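Local coordinates for protein phosphoglycerate oxidoreductase (Rhizobium etli, PDB 4HY3) that probably works as an NAD(P)-dependent hydroxypyruvate or glyoxylate reductase of the D-isomer specific 2-hydroxyacid dehydrogenase family, at residues 131-136 with 190-194; 287-292 with 309-315. One frame throughout, in Å; residues are numbered along the deposited sequence.

In the fold
The chain first lays down the five parallel strands 30-34 to 122-125, to which strand 347-348 is later added, then enters helix 131-147. The start of this helix meets helix 186-195 in contact 1, which closes a loop of 53 residues containing the first strand of the seven-stranded parallel sheet. Contact 2 follows later and closes a loop of 16 residues, joining strand 286-289 to strand 309-311, the outermost of this chain in that sheet. The two contacts lie in series, neither nested nor crossed, with centres about 16 Å apart. Helix 131-147 links them: its first turns form contact 1, and Phe141, Ala144 and Leu145 further along pack on contact 2. Both contacts touch the second subunit.

Contact 1: residues 131-136 with 190-194; sequences AEPVAE and ALRRV
Ala190 sets its methyl between those of Ala131 and Ala135, one helical turn apart on the facing helix. Its CB lies 3.8 Å from Ala131 CB and 3.6 Å from Ala135 CB, and with so little bulk between them the axes of the two short helical segments approach to 8.7 Å. Ala135 CB also rests against the backbone around Leu191, while Val194 continues the apolar seam by turning CG2 to Ala135 CB at 4.1 Å.

Beside this seam Glu132 reaches across. From CB its chain runs to CG anti to the backbone N (chi1 -171°), then bends at the next bond, which brings the carboxylate within reach of helix 186-195. OE1 forms a salt bridge with Arg193 NH2 at 2.8 Å, the donor arriving nearly in line with the carboxylate C-O bond; the two flat groups are inclined by 54°. OE2 lies 3.7 Å from Val194 CG1, so one carboxylate meets both a charged and an apolar partner.

The segments cross at -51°, and the i, i+4 spacing of Ala131 with Ala135 and of Ala190 with Val194 is consistent with ridges-into-grooves packing. Helix 186-195 follows strand 178-182 of the Rossmann-type domain, and the side chain of Leu191 touches its probable GxGxxG turn.

With an alanine here in place of Glu132, the Arg193 guanidinium is likely to lose this mate and a gap to open beside Val194 CG1. The second subunit closes over the same edge: its Leu173 packs on Glu132 and its Phe198 on Val194. Glu136 accepts hydrogen bonds from the backbone N atoms of Ile174 and Ala175 of that subunit, and Arg199 of the same subunit comes close to the like-charged Arg193.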
loop_
_atom_site.group_PDB
_atom_site.type_symbol
_atom_site.label_atom_id
_atom_site.label_comp_id
_atom_site.label_asym_id
_atom_site.label_seq_id
_atom_site.Cartn_x
_atom_site.Cartn_y
_atom_site.Cartn_z
ATOM N N ALA A 131 -6.757 16.185 -11.711
ATOM C CA ALA A 131 -5.925 15.907 -10.560
ATOM C C ALA A 131 -4.703 15.109 -10.954
ATOM O O ALA A 131 -3.580 15.564 -10.751
ATOM C CB ALA A 131 -6.706 15.178 -9.489
ATOM N N GLU A 132 -4.900 13.923 -11.511
ATOM C CA GLU A 132 -3.789 13.011 -11.772
ATOM C C GLU A 132 -2.756 13.708 -12.673
ATOM O O GLU A 132 -1.560 13.741 -12.331
ATOM C CB GLU A 132 -4.297 11.693 -12.372
ATOM C CG GLU A 132 -3.269 10.599 -12.497
ATOM C CD GLU A 132 -2.598 10.295 -11.171
ATOM O OE1 GLU A 132 -3.312 9.950 -10.199
ATOM O OE2 GLU A 132 -1.352 10.392 -11.089
ATOM N N PRO A 133 -3.210 14.284 -13.818
ATOM C CA PRO A 133 -2.289 15.100 -14.610
ATOM C C PRO A 133 -1.457 16.069 -13.732
ATOM O O PRO A 133 -0.241 16.045 -13.789
ATOM C CB PRO A 133 -3.225 15.868 -15.555
ATOM C CG PRO A 133 -4.386 14.947 -15.745
ATOM C CD PRO A 133 -4.538 14.177 -14.462
ATOM N N VAL A 134 -2.105 16.868 -12.897
ATOM C CA VAL A 134 -1.391 17.841 -12.093
ATOM C C VAL A 134 -0.507 17.250 -10.990
ATOM O O VAL A 134 0.585 17.736 -10.762
ATOM C CB VAL A 134 -2.344 18.885 -11.530
ATOM C CG1 VAL A 134 -1.571 19.906 -10.718
ATOM C CG2 VAL A 134 -3.064 19.561 -12.683
ATOM N N ALA A 135 -0.958 16.204 -10.315
ATOM C CA ALA A 135 -0.048 15.464 -9.427
ATOM C C ALA A 135 1.217 15.066 -10.168
ATOM O O ALA A 135 2.308 15.378 -9.743
ATOM C CB ALA A 135 -0.723 14.236 -8.797
ATOM N N GLU A 136 1.086 14.382 -11.287
ATOM C CA GLU A 136 2.271 13.786 -11.881
ATOM C C GLU A 136 3.346 14.786 -12.224
ATOM O O GLU A 136 4.484 14.648 -11.760
ATOM C CB GLU A 136 1.899 12.907 -13.058
ATOM C CG GLU A 136 1.061 11.747 -12.554
ATOM C CD GLU A 136 1.002 10.566 -13.494
ATOM O OE1 GLU A 136 1.624 10.591 -14.589
ATOM O OE2 GLU A 136 0.318 9.601 -13.116
ATOM N N ALA A 190 -4.415 13.240 -5.065
ATOM C CA ALA A 190 -3.717 12.631 -6.192
ATOM C C ALA A 190 -2.237 12.623 -5.868
ATOM O O ALA A 190 -1.506 11.674 -6.208
ATOM C CB ALA A 190 -3.987 13.385 -7.487
ATOM N N LEU A 191 -1.827 13.685 -5.176
ATOM C CA LEU A 191 -0.455 13.925 -4.807
ATOM C C LEU A 191 -0.078 12.932 -3.722
ATOM O O LEU A 191 0.917 12.206 -3.834
ATOM C CB LEU A 191 -0.325 15.352 -4.339
ATOM C CG LEU A 191 1.014 16.073 -4.266
ATOM C CD1 LEU A 191 2.112 15.518 -5.142
ATOM C CD2 LEU A 191 0.773 17.518 -4.650
ATOM N N ARG A 192 -0.903 12.849 -2.690
ATOM C CA ARG A 192 -0.663 11.858 -1.656
ATOM C C ARG A 192 -0.482 10.495 -2.295
ATOM O O ARG A 192 0.301 9.692 -1.809
ATOM C CB ARG A 192 -1.779 11.840 -0.614
ATOM C CG ARG A 192 -1.720 10.709 0.394
ATOM C CD ARG A 192 -0.345 10.541 1.032
ATOM N NE ARG A 192 -0.341 9.433 1.994
ATOM C CZ ARG A 192 -0.074 8.162 1.713
ATOM N NH1 ARG A 192 0.251 7.766 0.487
ATOM N NH2 ARG A 192 -0.136 7.272 2.683
ATOM N N ARG A 193 -1.180 10.233 -3.392
ATOM C CA ARG A 193 -1.067 8.913 -4.002
ATOM C C ARG A 193 0.294 8.704 -4.678
ATOM O O ARG A 193 0.974 7.711 -4.426
ATOM C CB ARG A 193 -2.210 8.634 -4.960
ATOM C CG ARG A 193 -2.216 7.193 -5.451
ATOM C CD ARG A 193 -3.572 6.788 -6.017
ATOM N NE ARG A 193 -3.937 7.663 -7.126
ATOM C CZ ARG A 193 -4.800 8.679 -7.046
ATOM N NH1 ARG A 193 -5.421 8.925 -5.906
ATOM N NH2 ARG A 193 -5.047 9.448 -8.108
ATOM N N VAL A 194 0.699 9.650 -5.517
ATOM C CA VAL A 194 1.982 9.494 -6.194
ATOM C C VAL A 194 3.128 9.472 -5.178
ATOM O O VAL A 194 4.110 8.763 -5.366
ATOM C CB VAL A 194 2.185 10.463 -7.388
ATOM C CG1 VAL A 194 1.109 10.209 -8.399
ATOM C CG2 VAL A 194 2.128 11.922 -6.973
#

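Contact 2: residues 287-292 with 309-315; sequences AASDVY and FIRSAHR
With CG anti to the backbone N in both Asp290 (chi1 -167°) and Phe309 (chi1 -172°), the carboxylate of the first is brought up against residues 312-315 and the ring of the second is laid along Ala287 and Ser289. Phe309 CD1 lies 3.9 Å from Ala287 CB, and CZ is equally far from Ser289 CB. Tyr292 comes from the opposite direction and places its OH at the edge of the Phe309 ring, in its plane and 3.5 Å from CE2; the same hydroxyl accepts a weak hydrogen bond from Ser312 N. On the other face of the sheet Ala288 CB packs against Ile310 CB at 3.5 Å, where Phe141 of helix 131-147 touches Ala288, and Ala144 and Leu145 of the same helix touch Ile310.

The backbones run parallel here, adding strand 309-311 to the Rossmann-type sheet. Ile310 N donates to Ala287 O at 2.7 Å, whereas the return bond from Ser289 N to Ile310 O is weak. Beyond the strands, Asp290 takes over: OD1 uses its syn lone pair for Arg315 N at 3.1 Å in a nearly straight bond (168°) and receives a weak bond from Ser312 OG, while OD2 accepts Ala316 N. Because the carboxylate grips two backbone N-H groups, its buried oxygens are satisfied, and it is likely to hold the chain that follows strand 309-311 by its backbone.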
loop_
_atom_site.group_PDB
_atom_site.type_symbol
_atom_site.label_atom_id
_atom_site.label_comp_id
_atom_site.label_asym_id
_atom_site.label_seq_id
_atom_site.Cartn_x
_atom_site.Cartn_y
_atom_site.Cartn_z
ATOM N N ALA A 287 12.471 26.975 -6.612
ATOM C CA ALA A 287 11.030 26.883 -6.973
ATOM C C ALA A 287 10.590 26.449 -8.413
ATOM O O ALA A 287 11.384 26.380 -9.343
ATOM C CB ALA A 287 10.309 28.161 -6.558
ATOM N N ALA A 288 9.304 26.130 -8.556
ATOM C CA ALA A 288 8.684 25.842 -9.856
ATOM C C ALA A 288 7.210 26.112 -9.759
ATOM O O ALA A 288 6.564 25.630 -8.843
ATOM C CB ALA A 288 8.885 24.399 -10.261
ATOM N N SER A 289 6.686 26.881 -10.698
ATOM C CA SER A 289 5.257 27.079 -10.792
ATOM C C SER A 289 4.776 26.718 -12.191
ATOM O O SER A 289 5.571 26.744 -13.139
ATOM C CB SER A 289 4.875 28.528 -10.486
ATOM O OG SER A 289 3.478 28.728 -10.700
ATOM N N ASP A 290 3.479 26.404 -12.290
ATOM C CA ASP A 290 2.786 26.208 -13.560
ATOM C C ASP A 290 1.819 27.333 -13.828
ATOM O O ASP A 290 1.250 27.429 -14.904
ATOM C CB ASP A 290 2.026 24.871 -13.602
ATOM C CG ASP A 290 1.573 24.506 -15.018
ATOM O OD1 ASP A 290 2.426 24.340 -15.936
ATOM O OD2 ASP A 290 0.354 24.413 -15.220
ATOM N N VAL A 291 1.624 28.190 -12.845
ATOM C CA VAL A 291 0.688 29.284 -13.016
ATOM C C VAL A 291 1.402 30.607 -12.730
ATOM O O VAL A 291 2.406 30.637 -12.023
ATOM C CB VAL A 291 -0.584 29.050 -12.167
ATOM C CG1 VAL A 291 -0.257 29.151 -10.680
ATOM C CG2 VAL A 291 -1.720 30.000 -12.572
ATOM N N TYR A 292 0.914 31.688 -13.328
ATOM C CA TYR A 292 1.618 32.974 -13.298
ATOM C C TYR A 292 0.630 34.122 -13.139
ATOM O O TYR A 292 -0.543 33.960 -13.475
ATOM C CB TYR A 292 2.467 33.139 -14.558
ATOM C CG TYR A 292 3.566 32.144 -14.569
ATOM C CD1 TYR A 292 4.776 32.424 -13.969
ATOM C CD2 TYR A 292 3.383 30.887 -15.123
ATOM C CE1 TYR A 292 5.793 31.481 -13.938
ATOM C CE2 TYR A 292 4.384 29.941 -15.090
ATOM C CZ TYR A 292 5.578 30.248 -14.490
ATOM O OH TYR A 292 6.565 29.319 -14.461
ATOM N N PHE A 309 14.488 28.550 -10.738
ATOM C CA PHE A 309 13.040 28.556 -10.861
ATOM C C PHE A 309 12.636 27.767 -12.118
ATOM O O PHE A 309 12.867 28.242 -13.238
ATOM C CB PHE A 309 12.538 30.005 -10.946
ATOM C CG PHE A 309 11.041 30.144 -10.875
ATOM C CD1 PHE A 309 10.423 30.509 -9.684
ATOM C CD2 PHE A 309 10.242 29.916 -12.004
ATOM C CE1 PHE A 309 9.044 30.635 -9.615
ATOM C CE2 PHE A 309 8.858 30.034 -11.931
ATOM C CZ PHE A 309 8.260 30.390 -10.734
ATOM N N ILE A 310 12.046 26.577 -11.933
ATOM C CA ILE A 310 11.499 25.771 -13.053
ATOM C C ILE A 310 10.151 26.273 -13.579
ATOM O O ILE A 310 9.187 26.352 -12.816
ATOM C CB ILE A 310 11.353 24.282 -12.686
ATOM C CG1 ILE A 310 12.720 23.617 -12.604
ATOM C CG2 ILE A 310 10.521 23.546 -13.727
ATOM C CD1 ILE A 310 12.702 22.297 -11.863
ATOM N N ARG A 311 10.094 26.555 -14.890
ATOM C CA ARG A 311 8.919 27.161 -15.562
ATOM C C ARG A 311 8.055 26.178 -16.385
ATOM O O ARG A 311 8.580 25.234 -17.008
ATOM C CB ARG A 311 9.354 28.324 -16.467
ATOM C CG ARG A 311 9.689 29.622 -15.744
ATOM C CD ARG A 311 10.853 30.358 -16.414
ATOM N NE ARG A 311 12.047 29.515 -16.504
ATOM C CZ ARG A 311 13.156 29.674 -15.788
ATOM N NH1 ARG A 311 13.272 30.672 -14.914
ATOM N NH2 ARG A 311 14.158 28.821 -15.959
ATOM N N SER A 312 6.742 26.443 -16.404
ATOM C CA SER A 312 5.745 25.577 -17.027
ATOM C C SER A 312 4.509 26.409 -17.426
ATOM O O SER A 312 3.800 26.930 -16.557
ATOM C CB SER A 312 5.354 24.466 -16.040
ATOM O OG SER A 312 5.023 23.266 -16.706
ATOM N N ALA A 313 4.246 26.514 -18.733
ATOM C CA ALA A 313 3.215 27.398 -19.275
ATOM C C ALA A 313 1.737 26.977 -19.075
ATOM O O ALA A 313 1.017 26.709 -20.052
ATOM C CB ALA A 313 3.500 27.658 -20.739
ATOM N N HIS A 314 1.290 26.954 -17.812
ATOM C CA HIS A 314 -0.085 26.581 -17.414
ATOM C C HIS A 314 -0.598 25.353 -18.137
ATOM O O HIS A 314 -1.684 25.337 -18.723
ATOM C CB HIS A 314 -1.027 27.782 -17.547
ATOM C CG HIS A 314 -2.207 27.757 -16.606
ATOM N ND1 HIS A 314 -2.729 26.610 -16.108
ATOM C CD2 HIS A 314 -2.995 28.790 -16.113
ATOM C CE1 HIS A 314 -3.782 26.901 -15.313
ATOM N NE2 HIS A 314 -3.937 28.240 -15.308
ATOM N N ARG A 315 0.182 24.289 -18.070
ATOM C CA ARG A 315 -0.124 23.078 -18.817
ATOM C C ARG A 315 -0.091 21.842 -17.938
ATOM O O ARG A 315 0.164 20.742 -18.423
ATOM C CB ARG A 315 0.912 22.911 -19.907
ATOM C CG ARG A 315 2.308 22.734 -19.339
ATOM C CD ARG A 315 3.403 23.102 -20.311
ATOM N NE ARG A 315 4.433 22.099 -20.151
ATOM C CZ ARG A 315 4.685 21.160 -21.046
ATOM N NH1 ARG A 315 4.008 21.153 -22.191
ATOM N NH2 ARG A 315 5.627 20.253 -20.797
#